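Local structure of alginate lyase, family PL7 (Zobellia galactanivorans, 4BE3) at residues A[22-25]-A[29-32]; A[122-127]-A[261-266]; A[153-156]-A[161-164]. The protein probably cleaves alginate by beta-elimination, working as an exolytic lyase of polysaccharide lyase family 7. All coordinates share one frame; numbering follows the deposited sequence.

Contact 1: residues A[22-25]-A[29-32]; sequences THKE and NYAK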
loop_
_atom_site.group_PDB
_atom_site.type_symbol
_atom_site.label_atom_id
_atom_site.label_comp_id
_atom_site.label_asym_id
_atom_site.label_seq_id
_atom_site.Cartn_x
_atom_site.Cartn_y
_atom_site.Cartn_z
ATOM N N THR A 22 9.803 -19.569 15.906
ATOM C CA THR A 22 8.554 -18.958 16.424
ATOM C C THR A 22 8.046 -17.899 15.446
ATOM O O THR A 22 8.824 -16.993 15.080
ATOM C CB THR A 22 8.848 -18.230 17.771
ATOM O OG1 THR A 22 9.346 -19.193 18.689
ATOM C CG2 THR A 22 7.624 -17.557 18.414
ATOM N N HIS A 23 6.749 -17.949 15.094
ATOM C CA HIS A 23 6.113 -16.860 14.333
ATOM C C HIS A 23 5.275 -16.047 15.226
ATOM O O HIS A 23 4.533 -16.609 16.097
ATOM C CB HIS A 23 5.206 -17.385 13.236
ATOM C CG HIS A 23 5.964 -17.993 12.042
ATOM N ND1 HIS A 23 6.215 -17.262 10.898
ATOM C CD2 HIS A 23 6.397 -19.284 11.797
ATOM C CE1 HIS A 23 6.863 -18.066 9.998
ATOM N NE2 HIS A 23 6.946 -19.300 10.538
ATOM N N LYS A 24 5.281 -14.736 15.095
ATOM C CA LYS A 24 4.459 -13.939 16.048
ATOM C C LYS A 24 3.915 -12.781 15.218
ATOM O O LYS A 24 4.675 -12.082 14.532
ATOM C CB LYS A 24 5.244 -13.428 17.280
ATOM C CG LYS A 24 4.375 -12.662 18.311
ATOM C CD LYS A 24 3.591 -13.612 19.223
ATOM C CE LYS A 24 2.847 -12.842 20.330
ATOM N NZ LYS A 24 1.474 -12.616 19.831
ATOM N N GLU A 25 2.571 -12.592 15.255
ATOM C CA GLU A 25 1.990 -11.596 14.351
ATOM C C GLU A 25 1.811 -10.279 15.111
ATOM O O GLU A 25 1.787 -9.200 14.512
ATOM C CB GLU A 25 0.652 -12.179 13.859
ATOM C CG GLU A 25 -0.061 -11.316 12.852
ATOM C CD GLU A 25 0.462 -11.539 11.397
ATOM O OE1 GLU A 25 1.080 -12.634 11.133
ATOM O OE2 GLU A 25 0.176 -10.631 10.518
ATOM N N ASN A 29 4.468 -5.139 22.845
ATOM C CA ASN A 29 4.848 -5.800 24.097
ATOM C C ASN A 29 5.208 -7.254 23.924
ATOM O O ASN A 29 4.678 -8.138 24.642
ATOM C CB ASN A 29 3.738 -5.651 25.129
ATOM C CG ASN A 29 3.486 -4.189 25.433
ATOM O OD1 ASN A 29 4.461 -3.391 25.403
ATOM N ND2 ASN A 29 2.199 -3.785 25.673
ATOM N N TYR A 30 6.134 -7.534 22.980
ATOM C CA TYR A 30 6.590 -8.915 22.773
ATOM C C TYR A 30 8.053 -8.940 22.747
ATOM O O TYR A 30 8.633 -8.075 22.067
ATOM C CB TYR A 30 6.046 -9.398 21.479
ATOM C CG TYR A 30 6.562 -10.815 21.182
ATOM C CD1 TYR A 30 6.025 -11.897 21.813
ATOM C CD2 TYR A 30 7.665 -11.003 20.290
ATOM C CE1 TYR A 30 6.478 -13.223 21.579
ATOM C CE2 TYR A 30 8.078 -12.288 20.001
ATOM C CZ TYR A 30 7.497 -13.381 20.657
ATOM O OH TYR A 30 7.967 -14.640 20.404
ATOM N N ALA A 31 8.674 -9.877 23.470
ATOM C CA ALA A 31 10.149 -10.041 23.337
ATOM C C ALA A 31 10.388 -11.506 23.546
ATOM O O ALA A 31 9.509 -12.235 24.094
ATOM C CB ALA A 31 10.935 -9.200 24.385
ATOM N N LYS A 32 11.583 -11.981 23.143
ATOM C CA LYS A 32 11.933 -13.291 23.548
ATOM C C LYS A 32 13.423 -13.254 23.727
ATOM O O LYS A 32 14.212 -12.855 22.806
ATOM C CB LYS A 32 11.525 -14.305 22.480
ATOM C CG LYS A 32 12.121 -15.640 22.961
ATOM C CD LYS A 32 11.132 -16.750 23.065
ATOM C CE LYS A 32 11.001 -17.504 21.762
ATOM N NZ LYS A 32 10.856 -18.913 22.240
#
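Lys24 lays its aliphatic chain across the ring of Tyr30, and this CH-pi contact carries most of the meeting between 22-25 and 29-32. CG of Lys24 stands 3.8 Å from the centroid of the Tyr30 ring and only 5° off its normal, directly over the middle of one face. The next methylenes drift toward one side of the ring: CD lies 3.7 Å from Tyr30 CE1, and CE comes to 3.6 Å from Tyr30 CD1. Two torsions explain the path. With CG anti to the backbone N (chi1 -177°) the lysine leaves its strand toward the tyrosine, and a bend at chi2 (80°) then turns CD along the face instead of straight past it. Lysine suits the place because its four methylenes can cover an aromatic face while the ammonium extends beyond, where NZ makes a weak hydrogen bond to the carbonyl of Asp26. Tyr30 likewise holds CG anti to its own N, which swings the ring toward segment 22-25 and brings Tyr30 OH to 3.5 Å from Thr22 CG2. That is packing, not a polar bond. The branched threonine divides its roles: CG2 meets the phenol, while OG1 is hydrogen-bonded to Asp20. Lys32 passes near the same hydroxyl, its NZ 3.9 Å from Thr22 OG1, but its main partner is again Asp20, by a salt bridge, so one carboxylate draws both side chains together. All four touching residues remain partly exposed, as befits the surface of the molecule. His23 points away from Tyr30 and lines the tartrate pocket. Strand 23-24 pairs antiparallel with strand 14-17, Lys24 bonding to Ile16 through the backbone, and the loop that carries Tyr30 packs against Lys24 and against Leu18 before the chain enters strand 36-41.

Contact 2: residues A[122-127]-A[261-266]; sequences KIFYKK and YNQTNG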
loop_
_atom_site.group_PDB
_atom_site.type_symbol
_atom_site.label_atom_id
_atom_site.label_comp_id
_atom_site.label_asym_id
_atom_site.label_seq_id
_atom_site.Cartn_x
_atom_site.Cartn_y
_atom_site.Cartn_z
ATOM N N LYS A 122 18.536 -7.351 -1.148
ATOM C CA LYS A 122 18.881 -7.839 0.172
ATOM C C LYS A 122 20.169 -6.981 0.501
ATOM O O LYS A 122 21.078 -6.871 -0.382
ATOM C CB LYS A 122 19.344 -9.310 0.175
ATOM C CG LYS A 122 18.085 -10.201 0.044
ATOM C CD LYS A 122 18.496 -11.716 0.277
ATOM C CE LYS A 122 19.410 -12.221 -0.872
ATOM N NZ LYS A 122 18.923 -12.192 -2.303
ATOM N N ILE A 123 20.162 -6.335 1.634
ATOM C CA ILE A 123 21.375 -5.524 2.057
ATOM C C ILE A 123 22.099 -6.446 3.049
ATOM O O ILE A 123 21.567 -6.903 4.080
ATOM C CB ILE A 123 20.930 -4.234 2.754
ATOM C CG1 ILE A 123 20.102 -3.393 1.727
ATOM C CG2 ILE A 123 22.113 -3.485 3.309
ATOM C CD1 ILE A 123 19.450 -2.136 2.502
ATOM N N PHE A 124 23.431 -6.589 2.766
ATOM C CA PHE A 124 24.278 -7.479 3.603
ATOM C C PHE A 124 25.326 -6.669 4.353
ATOM O O PHE A 124 25.825 -5.653 3.826
ATOM C CB PHE A 124 25.118 -8.341 2.618
ATOM C CG PHE A 124 24.361 -9.428 1.907
ATOM C CD1 PHE A 124 23.463 -9.164 0.825
ATOM C CD2 PHE A 124 24.653 -10.791 2.296
ATOM C CE1 PHE A 124 22.823 -10.208 0.141
ATOM C CE2 PHE A 124 24.040 -11.805 1.537
ATOM C CZ PHE A 124 23.137 -11.555 0.535
ATOM N N TYR A 125 25.768 -7.259 5.469
ATOM C CA TYR A 125 27.014 -6.792 6.131
ATOM C C TYR A 125 27.804 -8.138 6.198
ATOM O O TYR A 125 27.282 -9.152 6.664
ATOM C CB TYR A 125 26.702 -6.250 7.545
ATOM C CG TYR A 125 28.013 -6.039 8.309
ATOM C CD1 TYR A 125 28.654 -7.086 9.001
ATOM C CD2 TYR A 125 28.612 -4.781 8.279
ATOM C CE1 TYR A 125 29.839 -6.831 9.669
ATOM C CE2 TYR A 125 29.786 -4.481 9.007
ATOM C CZ TYR A 125 30.388 -5.558 9.633
ATOM O OH TYR A 125 31.624 -5.308 10.262
ATOM N N LYS A 126 29.074 -8.101 5.702
ATOM C CA LYS A 126 29.909 -9.321 5.729
ATOM C C LYS A 126 31.302 -8.947 6.323
ATOM O O LYS A 126 31.891 -7.897 5.932
ATOM C CB LYS A 126 30.038 -9.752 4.303
ATOM C CG LYS A 126 31.038 -11.016 4.193
ATOM C CD LYS A 126 30.978 -11.462 2.723
ATOM C CE LYS A 126 32.137 -12.524 2.519
ATOM N NZ LYS A 126 32.106 -12.988 1.062
ATOM N N LYS A 127 31.803 -9.788 7.238
ATOM C CA LYS A 127 33.126 -9.417 7.812
ATOM C C LYS A 127 33.859 -10.746 8.011
ATOM O O LYS A 127 33.406 -11.629 8.684
ATOM C CB LYS A 127 32.979 -8.635 9.141
ATOM C CG LYS A 127 34.394 -8.150 9.634
ATOM C CD LYS A 127 34.356 -7.615 11.049
ATOM C CE LYS A 127 34.258 -8.716 12.065
ATOM N NZ LYS A 127 35.462 -9.704 12.015
ATOM N N TYR A 261 19.001 -11.718 9.216
ATOM C CA TYR A 261 18.707 -12.934 8.428
ATOM C C TYR A 261 20.113 -13.473 8.178
ATOM O O TYR A 261 20.872 -12.911 7.341
ATOM C CB TYR A 261 18.049 -12.433 7.127
ATOM C CG TYR A 261 17.782 -13.535 6.089
ATOM C CD1 TYR A 261 17.727 -14.898 6.447
ATOM C CD2 TYR A 261 17.514 -13.130 4.747
ATOM C CE1 TYR A 261 17.370 -15.851 5.447
ATOM C CE2 TYR A 261 17.181 -14.083 3.792
ATOM C CZ TYR A 261 17.115 -15.380 4.147
ATOM O OH TYR A 261 16.774 -16.289 3.153
ATOM N N ASN A 262 20.446 -14.503 8.898
ATOM C CA ASN A 262 21.870 -15.020 8.942
ATOM C C ASN A 262 22.165 -15.698 7.653
ATOM O O ASN A 262 21.446 -16.605 7.320
ATOM C CB ASN A 262 21.957 -16.001 10.054
ATOM C CG ASN A 262 23.437 -16.259 10.462
ATOM O OD1 ASN A 262 24.338 -15.836 9.717
ATOM N ND2 ASN A 262 23.642 -16.871 11.595
ATOM N N GLN A 263 23.237 -15.310 6.907
ATOM C CA GLN A 263 23.455 -16.083 5.693
ATOM C C GLN A 263 24.577 -17.098 5.941
ATOM O O GLN A 263 24.931 -17.806 5.001
ATOM C CB GLN A 263 24.065 -15.152 4.642
ATOM C CG GLN A 263 23.141 -13.918 4.433
ATOM C CD GLN A 263 21.810 -14.337 3.822
ATOM O OE1 GLN A 263 20.713 -14.252 4.547
ATOM N NE2 GLN A 263 21.784 -14.736 2.610
ATOM N N THR A 264 25.012 -17.254 7.180
ATOM C CA THR A 264 25.982 -18.365 7.381
ATOM C C THR A 264 25.225 -19.576 7.995
ATOM O O THR A 264 24.574 -19.490 9.024
ATOM C CB THR A 264 27.051 -17.891 8.440
ATOM O OG1 THR A 264 27.755 -16.766 7.940
ATOM C CG2 THR A 264 28.164 -19.043 8.541
ATOM N N ASN A 265 25.236 -20.651 7.253
ATOM C CA ASN A 265 24.585 -21.919 7.669
ATOM C C ASN A 265 25.612 -23.017 7.775
ATOM O O ASN A 265 26.825 -22.802 7.575
ATOM C CB ASN A 265 23.524 -22.278 6.631
ATOM C CG ASN A 265 24.115 -22.275 5.234
ATOM O OD1 ASN A 265 24.951 -23.141 4.954
ATOM N ND2 ASN A 265 23.663 -21.321 4.327
ATOM N N GLY A 266 25.118 -24.228 8.056
ATOM C CA GLY A 266 26.063 -25.351 8.174
ATOM C C GLY A 266 25.969 -26.289 7.004
ATOM O O GLY A 266 26.564 -27.392 7.072
#
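In the beta jelly roll of family PL7, strands 121-126 and 260-262 both flank strand 104-112, and this contact bridges the middle strand on the sheet face turned away from the second sheet. The side chain of Tyr261 is about 6 Å from the bound tartrate, so the packing lies close to the pocket. Phe124 leans across with its ring: CE2 lies 3.7 Å from Gln263 CG, approaching obliquely, and ring and amide planes are 85° apart. A bend at chi2 (-66°) folds the glutamine chain back, placing its amide group over the face of Tyr261. Glutamine suits this buried spot by offering methylenes to one aromatic ring and a flat polar end to another. Were Gln263 replaced by an alanine, Phe124 CE2 would probably face a gap and the Tyr261 face would lose its amide cover. More loosely, Lys122 CD lies 4.4 Å from Tyr261 CE2; the lysine ammonium forms salt bridges with Asp153 and Glu119, and the tyrosine hydroxyl bonds to Ser61. Beyond the strand end the chain makes an Asx turn, in which Thr264 N donates to Asn262 OD1 over 3.0 Å, nearly straight at 165°, the donor well above the carbonyl plane.

Contact 3: residues A[153-156]-A[161-164]; sequences DYST and YDMS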
loop_
_atom_site.group_PDB
_atom_site.type_symbol
_atom_site.label_atom_id
_atom_site.label_comp_id
_atom_site.label_asym_id
_atom_site.label_seq_id
_atom_site.Cartn_x
_atom_site.Cartn_y
_atom_site.Cartn_z
ATOM N N ASP A 153 21.883 -13.595 -8.055
ATOM C CA ASP A 153 21.935 -12.269 -7.423
ATOM C C ASP A 153 23.087 -11.524 -8.085
ATOM O O ASP A 153 24.155 -12.113 -8.350
ATOM C CB ASP A 153 22.320 -12.391 -5.969
ATOM C CG ASP A 153 21.183 -12.758 -5.030
ATOM O OD1 ASP A 153 20.197 -13.448 -5.415
ATOM O OD2 ASP A 153 21.305 -12.393 -3.839
ATOM N N TYR A 154 22.931 -10.237 -8.290
ATOM C CA TYR A 154 23.996 -9.376 -8.755
ATOM C C TYR A 154 24.325 -8.442 -7.618
ATOM O O TYR A 154 23.445 -7.791 -7.054
ATOM C CB TYR A 154 23.455 -8.596 -9.886
ATOM C CG TYR A 154 24.500 -7.621 -10.394
ATOM C CD1 TYR A 154 25.814 -8.054 -10.723
ATOM C CD2 TYR A 154 24.247 -6.233 -10.368
ATOM C CE1 TYR A 154 26.822 -7.102 -11.121
ATOM C CE2 TYR A 154 25.179 -5.311 -10.853
ATOM C CZ TYR A 154 26.450 -5.740 -11.224
ATOM O OH TYR A 154 27.316 -4.791 -11.609
ATOM N N SER A 155 25.589 -8.454 -7.143
ATOM C CA SER A 155 25.952 -7.810 -5.913
ATOM C C SER A 155 26.693 -6.491 -6.142
ATOM O O SER A 155 27.640 -6.421 -6.977
ATOM C CB SER A 155 26.924 -8.800 -5.103
ATOM O OG SER A 155 27.147 -8.226 -3.846
ATOM N N THR A 156 26.365 -5.454 -5.416
ATOM C CA THR A 156 26.936 -4.123 -5.642
ATOM C C THR A 156 27.492 -3.604 -4.351
ATOM O O THR A 156 26.741 -3.509 -3.307
ATOM C CB THR A 156 25.828 -3.159 -6.105
ATOM O OG1 THR A 156 25.409 -3.557 -7.422
ATOM C CG2 THR A 156 26.360 -1.705 -6.253
ATOM N N TYR A 161 33.755 -4.436 0.078
ATOM C CA TYR A 161 33.669 -5.342 -1.049
ATOM C C TYR A 161 32.194 -5.698 -1.369
ATOM O O TYR A 161 31.283 -5.439 -0.572
ATOM C CB TYR A 161 34.236 -6.681 -0.643
ATOM C CG TYR A 161 35.752 -6.573 -0.312
ATOM C CD1 TYR A 161 36.600 -5.769 -1.103
ATOM C CD2 TYR A 161 36.236 -7.266 0.784
ATOM C CE1 TYR A 161 38.029 -5.661 -0.779
ATOM C CE2 TYR A 161 37.651 -7.239 1.058
ATOM C CZ TYR A 161 38.461 -6.451 0.216
ATOM O OH TYR A 161 39.864 -6.384 0.496
ATOM N N ASP A 162 31.960 -6.220 -2.532
ATOM C CA ASP A 162 30.624 -6.877 -2.778
ATOM C C ASP A 162 30.746 -8.416 -2.441
ATOM O O ASP A 162 31.800 -8.851 -1.935
ATOM C CB ASP A 162 30.106 -6.634 -4.215
ATOM C CG ASP A 162 30.997 -7.226 -5.254
ATOM O OD1 ASP A 162 31.496 -8.379 -5.128
ATOM O OD2 ASP A 162 31.223 -6.497 -6.240
ATOM N N MET A 163 29.702 -9.212 -2.680
ATOM C CA MET A 163 29.724 -10.522 -2.118
ATOM C C MET A 163 30.770 -11.382 -2.853
ATOM O O MET A 163 31.105 -12.478 -2.321
ATOM C CB MET A 163 28.325 -11.167 -2.555
ATOM C CG MET A 163 27.961 -12.295 -1.694
ATOM S SD MET A 163 26.479 -13.051 -2.531
ATOM C CE MET A 163 26.102 -14.189 -1.187
ATOM N N SER A 164 31.227 -10.918 -4.014
ATOM C CA SER A 164 32.061 -11.806 -4.885
ATOM C C SER A 164 33.515 -11.904 -4.374
ATOM O O SER A 164 34.297 -12.712 -4.873
ATOM C CB SER A 164 32.107 -11.322 -6.384
ATOM O OG SER A 164 32.798 -10.081 -6.473
#
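Segment 153-156, on strand 153-157, is met by the irregular segment 161-164 as the chain turns back beside it, closest at Thr156 and Asp162, whose CA atoms are 5.4 Å apart. The join is made by a side chain and not by strand pairing: Met163 N donates to Ser155 OG over 3.0 Å, at an N-H...O angle of 164°. The serine hydroxyl sits anti to its backbone N (chi1 -173°), which projects it from the strand into line with that amide. Serine fits because a short side chain with a hydroxyl can accept from the loop and still reach a second partner; OG is also hydrogen-bonded to Asn139 OD1, so this buried oxygen is gripped from both the loop and the sheet. Carbon packs close around it, with Asp162 CB and Met163 CB each 3.4 Å from Ser155 OG.

Asp162 serves the loop itself. Its CG lies between the backbone N and the carbonyl carbon (chi1 63°), and from there OD1 accepts from Ser164 N over 2.8 Å, through its anti lone pair, closing an Asx turn. The turn spans Asp162 to Ser164, and Met163, in its middle, turns its N toward Ser155 OG. The extended side chain of Met163, a long flexible thioether, reaches Phe137, Asn139 and Trp275. Strand 153-157 pairs antiparallel with strand 133-141 through backbone bonds of Tyr154 and Thr156, while Gln230 of helix 229-234 touches Ser155, Asp162 and Ser164, so the helix packs against both the strand and the loop.

From the N terminus, contact 1 comes first and closes a tight loop of three residues after strand 23-24, on the molecular surface. It is complete before contact 2 opens. Contact 2 joins strand 121-126 to segment 261-266, which starts on strand 260-262, enclosing 133 residues, and contact 3 falls wholly within that span, closing the four-residue connection from the end of strand 153-157 to the loop. No pair of contacts interleaves. All three reach the same curved sheet, contacts 1 and 3 on opposite sides of the chain's centre with their centres about 32 Å apart. Contacts 2 and 3 touch: beside the salt bridge of Lys122 NZ with Asp153 OD2, Phe124 CE2 lies 4.2 Å from Met163 CE.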